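PDB 6S9V: sucrose 6(F)-phosphate phosphorylase from Thermoanaerobacterium thermosaccharolyticum DSM 571, which belongs to the alpha-amylase family of carbohydrate-active enzymes, whose catalytic domain is a TIM barrel. Local coordinates for residues V213-K218 with S223-E228; I207-A212 with L269-I274; E252-F257 with V357-C362. All blocks are in the same frame, centred on the assembly; numbering follows the deposited sequence. Where two conformers were deposited one is given.

Contact 1 of 3, residues V213-K218 with S223-E228; sequences VGYVIK and SCFFVE. With SO4 (sulfate ion), chain D.
Y215 and F225 form a T-shaped stack beside the backbone of G214. The edge of F225 points at the face of Y215, with ring centroids 4.9 Å apart and planes at 64°. F225 CD1 sits over the centre of the tyrosine ring, 3.6 Å above its plane. F225 gets there with CG anti to the backbone N (chi1 -176°). Next to this stack the packing is tight. F226 N gives G214 O a hydrogen bond of 2.8 Å. The buried I217 and V227 also pack closely, with I217 CG2 3.6 Å from V227 CB. The two segments belong to one loop, which joins the fourth barrel strand, 207-210, to helix 230-244. An ST turn starts its second part, where S223 OG accepts from F225 N. The side toward K218 is looser. There C224 SG lies 3.9 Å from K218 CA. The partly exposed K218 turns its NZ back to Y215 O and also makes a salt bridge with D181. Waters sit between the backbones. One donates to both G214 O and I217 O, and another donates to Y215 O. At the far end of the tyrosine, Y215 OH donates to sulfate O1 at 2.8 Å.

Contact 2 of 3, residues I207-A212 with L269-I274; sequences IVRLDA and LIYDFI
R209 and Y271 cross at about a right angle inside the barrel. The tyrosine comes in with its hydroxyl end first and meets the arginine chain partway along. Y271 OH lies 3.1 Å from R209 CD and 3.6 Å from R209 CG. The hydroxyl is near the guanidinium plane, at its edge. The guanidinium and ring planes are 55° apart, so this is not a flat stack. Y271 CE2 comes within 3.7 Å of R209 NE. R209 reaches the tyrosine because CG is anti to the backbone N (chi1 174°) and the chain stays extended as far as NE.

Other groups hold the end of the arginine. R209 NH1 forms a salt bridge with D211 OD1 at 3.2 Å, with an N-H...O angle of 159°. The bond meets the anti side of that oxygen and lies close to the guanidinium plane. NH1 also has a salt bridge to D96, and NE has one to a second sulfate ion, separate from the one at Y215 and H358. The head is thus gripped by two carboxylates and an anion, which should limit its rotation.

On the other segment, the F273 ring takes Y271 CB on one face, 3.5 Å above the plane and toward the rim. D272 OD1 accepts from I274 N at 3.2 Å, a capping bond before helix 275-285. D272 OD2 is in a salt bridge with R298.

The contact spans two barrel strands that are not neighbours in the sheet, 207-210 and 269-271. Strand 248-251 runs between them, and its L250 touches Y271. Strand 302-304 flanks 269-271 on its other side, with F303 against Y271. Helix 257-265 packs on I270 through Q260 and L263.

Contact 3 of 3, residues E252-F257 with V357-C362; sequences EVHSQF and VHQINC. With SO4 (sulfate ion), chain D.
H358 has CG anti to its own nitrogen (chi1 -174°), whereas Q359 and H254 have CG beside theirs, and these choices bring the three side chains together. H358 and Q359 both face S342 in a classic beta bulge on strand 357-361. This strand is the middle one of a three-stranded antiparallel sheet. H254 comes from the loop between barrel strand 248-251 and helix 257-265.

The H358 ring points its edge at the face of H254. The centroids are 5.9 Å apart and the planes stand at 75°, a T-shaped pair at long range. H358 is nearest H254 at CE1, 4.3 Å from H254 CB. The extended Q359 chain brings its NE2 over one face of H254, 3.4 Å above the plane and toward the rim. Q359 CG lies over one face of the H358 ring.

Outside residues hold one polar atom of each side chain. D317 OD2 is hydrogen-bonded to H254 ND1, and G311 N to Q359 OE1. H358 ND1 bonds to the carbonyl of K315. Both nitrogens of H358 then seem to act as donors, consistent with a protonated ring. A sulfate ion takes hydrogen bonds from R148 and Y215. H358 NE2 donates to sulfate O3 in the plane of its ring, at 2.7 Å and 175°.

The three contacts have centres 12 to 16 Å apart. Contacts 1 and 2 lie in the barrel and the loop after strand 207-210, and segments 207-212 and 213-218 adjoin in sequence. Contact 3 joins the loop after 248-251 to strand 357-361 of the antiparallel sheet. Contacts 1 and 3 share one sulfate and touch where F225 CZ lies 3.2 Å from H254 O. Contacts 2 and 3 meet at several points, among them A212 N, 2.8 Å from E252 OE1, and F273 CZ, 3.4 Å from H254 CE1. A BTB (bis-tris buffer) molecule, probably from the crystallisation liquor, may mark a pocket between the three contacts. It is hydrogen-bonded to D211 OD1 and also lies near the side chains of R209, H254 and Y215.

Contact 1 of 3, residues V213-K218 with S223-E228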
loop_
_atom_site.group_PDB
_atom_site.type_symbol
_atom_site.label_atom_id
_atom_site.label_comp_id
_atom_site.label_asym_id
_atom_site.label_seq_id
_atom_site.Cartn_x
_atom_site.Cartn_y
_atom_site.Cartn_z
ATOM N N VAL A 213 -1.493 5.807 -8.978
ATOM C CA VAL A 213 -2.309 6.904 -9.490
ATOM C C VAL A 213 -1.435 8.079 -9.915
ATOM O O VAL A 213 -1.789 8.825 -10.839
ATOM C CB VAL A 213 -3.359 7.322 -8.438
ATOM C CG1 VAL A 213 -2.699 7.950 -7.220
ATOM C CG2 VAL A 213 -4.386 8.274 -9.065
ATOM N N GLY A 214 -0.261 8.236 -9.305
ATOM C CA GLY A 214 0.595 9.351 -9.665
ATOM C C GLY A 214 1.052 9.346 -11.108
ATOM O O GLY A 214 1.514 10.379 -11.606
ATOM N N TYR A 215 0.922 8.213 -11.802
ATOM C CA TYR A 215 1.443 8.074 -13.155
ATOM C C TYR A 215 0.413 8.322 -14.250
ATOM O O TYR A 215 0.774 8.279 -15.430
ATOM C CB TYR A 215 2.036 6.675 -13.334
ATOM C CG TYR A 215 3.243 6.451 -12.474
ATOM C CD1 TYR A 215 4.502 6.824 -12.912
ATOM C CD2 TYR A 215 3.122 5.905 -11.202
ATOM C CE1 TYR A 215 5.612 6.633 -12.131
ATOM C CE2 TYR A 215 4.235 5.717 -10.402
ATOM C CZ TYR A 215 5.478 6.081 -10.880
ATOM O OH TYR A 215 6.602 5.908 -10.104
ATOM N N VAL A 216 -0.848 8.603 -13.906
ATOM C CA VAL A 216 -1.884 8.556 -14.930
ATOM C C VAL A 216 -1.806 9.715 -15.923
ATOM O O VAL A 216 -2.283 9.572 -17.055
ATOM C CB VAL A 216 -3.306 8.510 -14.324
ATOM C CG1 VAL A 216 -3.487 7.234 -13.508
ATOM C CG2 VAL A 216 -3.626 9.768 -13.497
ATOM N N ILE A 217 -1.207 10.849 -15.562
ATOM C CA ILE A 217 -1.109 11.986 -16.474
ATOM C C ILE A 217 0.265 11.987 -17.131
ATOM O O ILE A 217 1.296 12.104 -16.454
ATOM C CB ILE A 217 -1.363 13.325 -15.758
ATOM C CG1 ILE A 217 -2.746 13.343 -15.097
ATOM C CG2 ILE A 217 -1.220 14.494 -16.746
ATOM C CD1 ILE A 217 -3.913 13.084 -16.049
ATOM N N LYS A 218 0.276 11.874 -18.453
ATOM C CA LYS A 218 1.485 12.025 -19.249
ATOM C C LYS A 218 1.442 13.389 -19.921
ATOM O O LYS A 218 0.424 13.761 -20.515
ATOM C CB LYS A 218 1.608 10.925 -20.300
ATOM C CG LYS A 218 2.028 9.560 -19.750
ATOM C CD LYS A 218 0.943 8.951 -18.879
ATOM C CE LYS A 218 1.227 7.492 -18.607
ATOM N NZ LYS A 218 0.260 6.903 -17.655
ATOM N N SER A 223 7.885 15.515 -15.771
ATOM C CA SER A 223 8.330 14.211 -15.294
ATOM C C SER A 223 7.313 13.118 -15.579
ATOM O O SER A 223 7.650 11.933 -15.495
ATOM C CB SER A 223 8.591 14.258 -13.787
ATOM O OG SER A 223 7.383 14.494 -13.088
ATOM N N CYS A 224 6.077 13.493 -15.900
ATOM C CA CYS A 224 4.967 12.555 -16.026
ATOM C C CYS A 224 4.689 11.839 -14.710
ATOM O O CYS A 224 4.197 10.705 -14.702
ATOM C CB CYS A 224 5.222 11.547 -17.144
ATOM S SG CYS A 224 5.374 12.356 -18.751
ATOM N N PHE A 225 4.994 12.493 -13.588
ATOM C CA PHE A 225 4.599 11.992 -12.277
ATOM C C PHE A 225 3.903 13.104 -11.505
ATOM O O PHE A 225 4.460 14.195 -11.325
ATOM C CB PHE A 225 5.783 11.457 -11.459
ATOM C CG PHE A 225 5.367 10.853 -10.147
ATOM C CD1 PHE A 225 4.789 9.592 -10.106
ATOM C CD2 PHE A 225 5.529 11.550 -8.963
ATOM C CE1 PHE A 225 4.383 9.039 -8.897
ATOM C CE2 PHE A 225 5.126 10.999 -7.758
ATOM C CZ PHE A 225 4.558 9.750 -7.726
ATOM N N PHE A 226 2.701 12.803 -11.035
ATOM C CA PHE A 226 1.825 13.746 -10.352
ATOM C C PHE A 226 1.817 15.104 -11.052
ATOM O O PHE A 226 2.140 16.145 -10.475
ATOM C CB PHE A 226 2.220 13.885 -8.885
ATOM C CG PHE A 226 1.075 14.265 -8.007
ATOM C CD1 PHE A 226 0.222 13.296 -7.517
ATOM C CD2 PHE A 226 0.827 15.592 -7.707
ATOM C CE1 PHE A 226 -0.855 13.639 -6.730
ATOM C CE2 PHE A 226 -0.243 15.939 -6.918
ATOM C CZ PHE A 226 -1.085 14.954 -6.428
ATOM N N VAL A 227 1.426 15.075 -12.323
ATOM C CA VAL A 227 1.405 16.279 -13.151
ATOM C C VAL A 227 0.191 17.108 -12.745
ATOM O O VAL A 227 -0.952 16.683 -12.936
ATOM C CB VAL A 227 1.364 15.941 -14.647
ATOM C CG1 VAL A 227 1.350 17.233 -15.479
ATOM C CG2 VAL A 227 2.540 15.063 -15.045
ATOM N N GLU A 228 0.441 18.309 -12.163
ATOM C CA GLU A 228 -0.597 19.233 -11.734
ATOM C C GLU A 228 -0.802 20.329 -12.774
ATOM O O GLU A 228 0.153 20.756 -13.428
ATOM C CB GLU A 228 -0.235 19.869 -10.389
ATOM C CG GLU A 228 -0.077 18.853 -9.272
ATOM C CD GLU A 228 0.348 19.483 -7.959
ATOM O OE1 GLU A 228 -0.496 20.134 -7.311
ATOM O OE2 GLU A 228 1.526 19.329 -7.582
HETATM S S SO4 D . 6.505 3.235 -7.521
HETATM O O1 SO4 D . 6.200 4.667 -7.630
HETATM O O2 SO4 D . 7.547 2.853 -8.468
HETATM O O3 SO4 D . 6.950 2.964 -6.160
HETATM O O4 SO4 D . 5.315 2.448 -7.822
HETATM O O HOH W 1 0.838 12.099 -13.749
HETATM O O HOH W 2 3.489 8.738 -16.113
#

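Contact 2 of 3, residues I207-A212 with L269-I274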
loop_
_atom_site.group_PDB
_atom_site.type_symbol
_atom_site.label_atom_id
_atom_site.label_comp_id
_atom_site.label_asym_id
_atom_site.label_seq_id
_atom_site.Cartn_x
_atom_site.Cartn_y
_atom_site.Cartn_z
ATOM N N ILE A 207 -13.777 0.210 0.082
ATOM C CA ILE A 207 -12.605 1.055 -0.084
ATOM C C ILE A 207 -11.822 0.564 -1.290
ATOM O O ILE A 207 -11.635 -0.644 -1.468
ATOM C CB ILE A 207 -11.721 1.055 1.182
ATOM C CG1 ILE A 207 -12.576 1.327 2.423
ATOM C CG2 ILE A 207 -10.613 2.077 1.048
ATOM C CD1 ILE A 207 -11.811 1.184 3.728
ATOM N N VAL A 208 -11.359 1.495 -2.114
ATOM C CA VAL A 208 -10.629 1.139 -3.325
ATOM C C VAL A 208 -9.299 1.875 -3.317
ATOM O O VAL A 208 -9.261 3.110 -3.231
ATOM C CB VAL A 208 -11.419 1.454 -4.602
ATOM C CG1 VAL A 208 -10.525 1.335 -5.832
ATOM C CG2 VAL A 208 -12.592 0.491 -4.732
ATOM N N ARG A 209 -8.216 1.117 -3.432
ATOM C CA ARG A 209 -6.874 1.660 -3.527
ATOM C C ARG A 209 -6.575 1.976 -4.986
ATOM O O ARG A 209 -6.708 1.108 -5.854
ATOM C CB ARG A 209 -5.873 0.638 -2.982
ATOM C CG ARG A 209 -4.387 0.981 -3.124
ATOM C CD ARG A 209 -3.565 -0.199 -2.586
ATOM N NE ARG A 209 -2.120 0.030 -2.538
ATOM C CZ ARG A 209 -1.300 -0.081 -3.582
ATOM N NH1 ARG A 209 -1.780 -0.389 -4.785
ATOM N NH2 ARG A 209 0.001 0.129 -3.421
ATOM N N LEU A 210 -6.172 3.214 -5.254
ATOM C CA LEU A 210 -5.801 3.632 -6.604
ATOM C C LEU A 210 -4.313 3.369 -6.797
ATOM O O LEU A 210 -3.464 4.177 -6.408
ATOM C CB LEU A 210 -6.138 5.100 -6.823
ATOM C CG LEU A 210 -7.618 5.480 -6.720
ATOM C CD1 LEU A 210 -7.827 6.875 -7.251
ATOM C CD2 LEU A 210 -8.518 4.503 -7.461
ATOM N N ASP A 211 -3.999 2.249 -7.438
ATOM C CA ASP A 211 -2.617 1.855 -7.651
ATOM C C ASP A 211 -1.934 2.790 -8.646
ATOM O O ASP A 211 -2.491 3.103 -9.701
ATOM C CB ASP A 211 -2.572 0.419 -8.171
ATOM C CG ASP A 211 -1.173 -0.019 -8.549
ATOM O OD1 ASP A 211 -0.324 -0.134 -7.643
ATOM O OD2 ASP A 211 -0.922 -0.260 -9.749
ATOM N N ALA A 212 -0.725 3.236 -8.302
ATOM C CA ALA A 212 0.122 3.991 -9.220
ATOM C C ALA A 212 -0.608 5.209 -9.779
ATOM O O ALA A 212 -0.365 5.631 -10.907
ATOM C CB ALA A 212 0.628 3.097 -10.358
ATOM N N LEU A 269 -7.837 10.452 1.077
ATOM C CA LEU A 269 -7.149 9.491 1.933
ATOM C C LEU A 269 -5.819 9.071 1.315
ATOM O O LEU A 269 -5.727 8.828 0.111
ATOM C CB LEU A 269 -8.021 8.255 2.164
ATOM C CG LEU A 269 -9.329 8.483 2.930
ATOM C CD1 LEU A 269 -10.269 7.301 2.796
ATOM C CD2 LEU A 269 -9.006 8.725 4.396
ATOM N N ILE A 270 -4.791 8.985 2.158
ATOM C CA ILE A 270 -3.447 8.618 1.732
ATOM C C ILE A 270 -2.888 7.543 2.653
ATOM O O ILE A 270 -3.405 7.274 3.738
ATOM C CB ILE A 270 -2.483 9.825 1.708
ATOM C CG1 ILE A 270 -2.333 10.415 3.116
ATOM C CG2 ILE A 270 -2.972 10.882 0.719
ATOM C CD1 ILE A 270 -1.212 11.430 3.246
ATOM N N TYR A 271 -1.777 6.956 2.207
ATOM C CA TYR A 271 -0.991 6.056 3.029
ATOM C C TYR A 271 0.084 6.834 3.774
ATOM O O TYR A 271 0.704 7.748 3.223
ATOM C CB TYR A 271 -0.304 4.989 2.184
ATOM C CG TYR A 271 -1.193 3.875 1.710
ATOM C CD1 TYR A 271 -1.587 2.865 2.578
ATOM C CD2 TYR A 271 -1.610 3.812 0.389
ATOM C CE1 TYR A 271 -2.388 1.827 2.145
ATOM C CE2 TYR A 271 -2.413 2.784 -0.054
ATOM C CZ TYR A 271 -2.796 1.791 0.828
ATOM O OH TYR A 271 -3.596 0.764 0.397
ATOM N N ASP A 272 0.344 6.430 5.007
ATOM C CA ASP A 272 1.444 7.007 5.771
ATOM C C ASP A 272 2.724 6.285 5.358
ATOM O O ASP A 272 3.071 5.240 5.901
ATOM C CB ASP A 272 1.185 6.888 7.266
ATOM C CG ASP A 272 2.169 7.704 8.089
ATOM O OD1 ASP A 272 3.289 7.943 7.595
ATOM O OD2 ASP A 272 1.817 8.125 9.213
ATOM N N PHE A 273 3.421 6.839 4.367
ATOM C CA PHE A 273 4.665 6.248 3.879
ATOM C C PHE A 273 5.905 6.795 4.578
ATOM O O PHE A 273 7.028 6.422 4.209
ATOM C CB PHE A 273 4.781 6.453 2.367
ATOM C CG PHE A 273 3.875 5.541 1.547
ATOM C CD1 PHE A 273 3.726 4.188 1.864
ATOM C CD2 PHE A 273 3.171 6.047 0.467
ATOM C CE1 PHE A 273 2.907 3.362 1.106
ATOM C CE2 PHE A 273 2.348 5.228 -0.296
ATOM C CZ PHE A 273 2.211 3.888 0.021
ATOM N N ILE A 274 5.733 7.651 5.578
ATOM C CA ILE A 274 6.848 8.197 6.352
ATOM C C ILE A 274 7.042 7.405 7.641
ATOM O O ILE A 274 8.182 7.227 8.101
ATOM C CB ILE A 274 6.611 9.685 6.642
ATOM C CG1 ILE A 274 6.711 10.497 5.349
ATOM C CG2 ILE A 274 7.610 10.220 7.657
ATOM C CD1 ILE A 274 6.087 11.870 5.437
#

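Contact 3 of 3, residues E252-F257 with V357-C362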
loop_
_atom_site.group_PDB
_atom_site.type_symbol
_atom_site.label_atom_id
_atom_site.label_comp_id
_atom_site.label_asym_id
_atom_site.label_seq_id
_atom_site.Cartn_x
_atom_site.Cartn_y
_atom_site.Cartn_z
ATOM N N GLU A 252 -2.483 5.757 -3.490
ATOM C CA GLU A 252 -1.113 5.311 -3.261
ATOM C C GLU A 252 -0.172 6.206 -4.052
ATOM O O GLU A 252 -0.112 6.113 -5.280
ATOM C CB GLU A 252 -0.922 3.858 -3.679
ATOM C CG GLU A 252 0.535 3.395 -3.584
ATOM C CD GLU A 252 1.190 3.169 -4.943
ATOM O OE1 GLU A 252 0.542 2.612 -5.845
ATOM O OE2 GLU A 252 2.360 3.576 -5.115
ATOM N N VAL A 253 0.570 7.057 -3.348
ATOM C CA VAL A 253 1.484 8.006 -3.971
ATOM C C VAL A 253 2.780 7.970 -3.171
ATOM O O VAL A 253 2.794 8.341 -1.992
ATOM C CB VAL A 253 0.914 9.434 -4.007
ATOM C CG1 VAL A 253 1.916 10.434 -4.601
ATOM C CG2 VAL A 253 -0.384 9.463 -4.799
ATOM N N HIS A 254 3.857 7.512 -3.802
ATOM C CA HIS A 254 5.201 7.634 -3.251
ATOM C C HIS A 254 5.788 8.931 -3.798
ATOM O O HIS A 254 6.130 9.015 -4.981
ATOM C CB HIS A 254 6.052 6.429 -3.629
ATOM C CG HIS A 254 5.629 5.167 -2.948
ATOM N ND1 HIS A 254 5.765 4.976 -1.592
ATOM C CD2 HIS A 254 5.038 4.048 -3.430
ATOM C CE1 HIS A 254 5.309 3.777 -1.271
ATOM N NE2 HIS A 254 4.866 3.193 -2.370
ATOM N N SER A 255 5.900 9.944 -2.946
ATOM C CA SER A 255 6.381 11.246 -3.383
ATOM C C SER A 255 6.923 12.002 -2.177
ATOM O O SER A 255 6.871 11.524 -1.043
ATOM C CB SER A 255 5.269 12.044 -4.073
ATOM O OG SER A 255 5.751 13.304 -4.503
ATOM N N GLN A 256 7.436 13.202 -2.435
ATOM C CA GLN A 256 7.832 14.085 -1.349
ATOM C C GLN A 256 6.609 14.411 -0.503
ATOM O O GLN A 256 5.473 14.370 -0.981
ATOM C CB GLN A 256 8.459 15.368 -1.896
ATOM C CG GLN A 256 9.694 15.154 -2.748
ATOM C CD GLN A 256 10.285 16.458 -3.253
ATOM O OE1 GLN A 256 9.622 17.498 -3.246
ATOM N NE2 GLN A 256 11.538 16.411 -3.697
ATOM N N PHE A 257 6.846 14.726 0.775
ATOM C CA PHE A 257 5.744 14.804 1.727
ATOM C C PHE A 257 4.767 15.922 1.372
ATOM O O PHE A 257 3.578 15.827 1.696
ATOM C CB PHE A 257 6.286 14.974 3.152
ATOM C CG PHE A 257 6.738 16.363 3.476
ATOM C CD1 PHE A 257 5.842 17.306 3.953
ATOM C CD2 PHE A 257 8.065 16.728 3.325
ATOM C CE1 PHE A 257 6.261 18.586 4.249
ATOM C CE2 PHE A 257 8.488 18.006 3.628
ATOM C CZ PHE A 257 7.587 18.935 4.090
ATOM N N VAL A 357 18.095 5.134 -3.239
ATOM C CA VAL A 357 17.331 4.041 -2.650
ATOM C C VAL A 357 15.857 4.432 -2.602
ATOM O O VAL A 357 15.472 5.372 -1.897
ATOM C CB VAL A 357 17.847 3.694 -1.246
ATOM C CG1 VAL A 357 17.018 2.554 -0.669
ATOM C CG2 VAL A 357 19.347 3.352 -1.297
ATOM N N HIS A 358 15.032 3.677 -3.331
ATOM C CA HIS A 358 13.587 3.899 -3.358
ATOM C C HIS A 358 12.912 3.193 -2.194
ATOM O O HIS A 358 12.134 3.808 -1.452
ATOM C CB HIS A 358 13.044 3.413 -4.709
ATOM C CG HIS A 358 11.595 3.703 -4.940
ATOM N ND1 HIS A 358 11.045 4.956 -4.775
ATOM C CD2 HIS A 358 10.588 2.904 -5.366
ATOM C CE1 HIS A 358 9.758 4.913 -5.071
ATOM N NE2 HIS A 358 9.456 3.680 -5.435
ATOM N N GLN A 359 13.210 1.907 -1.998
ATOM C CA GLN A 359 12.582 1.125 -0.944
ATOM C C GLN A 359 13.539 0.053 -0.437
ATOM O O GLN A 359 14.408 -0.428 -1.170
ATOM C CB GLN A 359 11.285 0.481 -1.442
ATOM C CG GLN A 359 10.209 1.498 -1.756
ATOM C CD GLN A 359 8.959 0.899 -2.363
ATOM O OE1 GLN A 359 8.854 -0.315 -2.557
ATOM N NE2 GLN A 359 7.995 1.760 -2.667
ATOM N N ILE A 360 13.359 -0.299 0.832
ATOM C CA ILE A 360 14.094 -1.373 1.490
ATOM C C ILE A 360 13.203 -2.609 1.469
ATOM O O ILE A 360 12.167 -2.650 2.145
ATOM C CB ILE A 360 14.465 -0.997 2.931
ATOM C CG1 ILE A 360 15.280 0.295 2.968
ATOM C CG2 ILE A 360 15.233 -2.135 3.595
ATOM C CD1 ILE A 360 15.384 0.897 4.373
ATOM N N ASN A 361 13.610 -3.627 0.723
ATOM C CA ASN A 361 12.871 -4.883 0.628
ATOM C C ASN A 361 13.370 -5.820 1.724
ATOM O O ASN A 361 14.486 -6.348 1.637
ATOM C CB ASN A 361 13.056 -5.512 -0.752
ATOM C CG ASN A 361 12.606 -4.599 -1.873
ATOM O OD1 ASN A 361 11.606 -3.900 -1.748
ATOM N ND2 ASN A 361 13.354 -4.593 -2.969
ATOM N N CYS A 362 12.528 -6.055 2.731
ATOM C CA CYS A 362 12.908 -6.707 3.981
ATOM C C CYS A 362 11.635 -6.919 4.783
ATOM O O CYS A 362 10.777 -6.035 4.787
ATOM C CB CYS A 362 13.889 -5.822 4.775
ATOM S SG CYS A 362 14.758 -6.588 6.180
HETATM S S SO4 D . 6.505 3.235 -7.521
HETATM O O1 SO4 D . 6.200 4.667 -7.630
HETATM O O2 SO4 D . 7.547 2.853 -8.468
HETATM O O3 SO4 D . 6.950 2.964 -6.160
HETATM O O4 SO4 D . 5.315 2.448 -7.822
#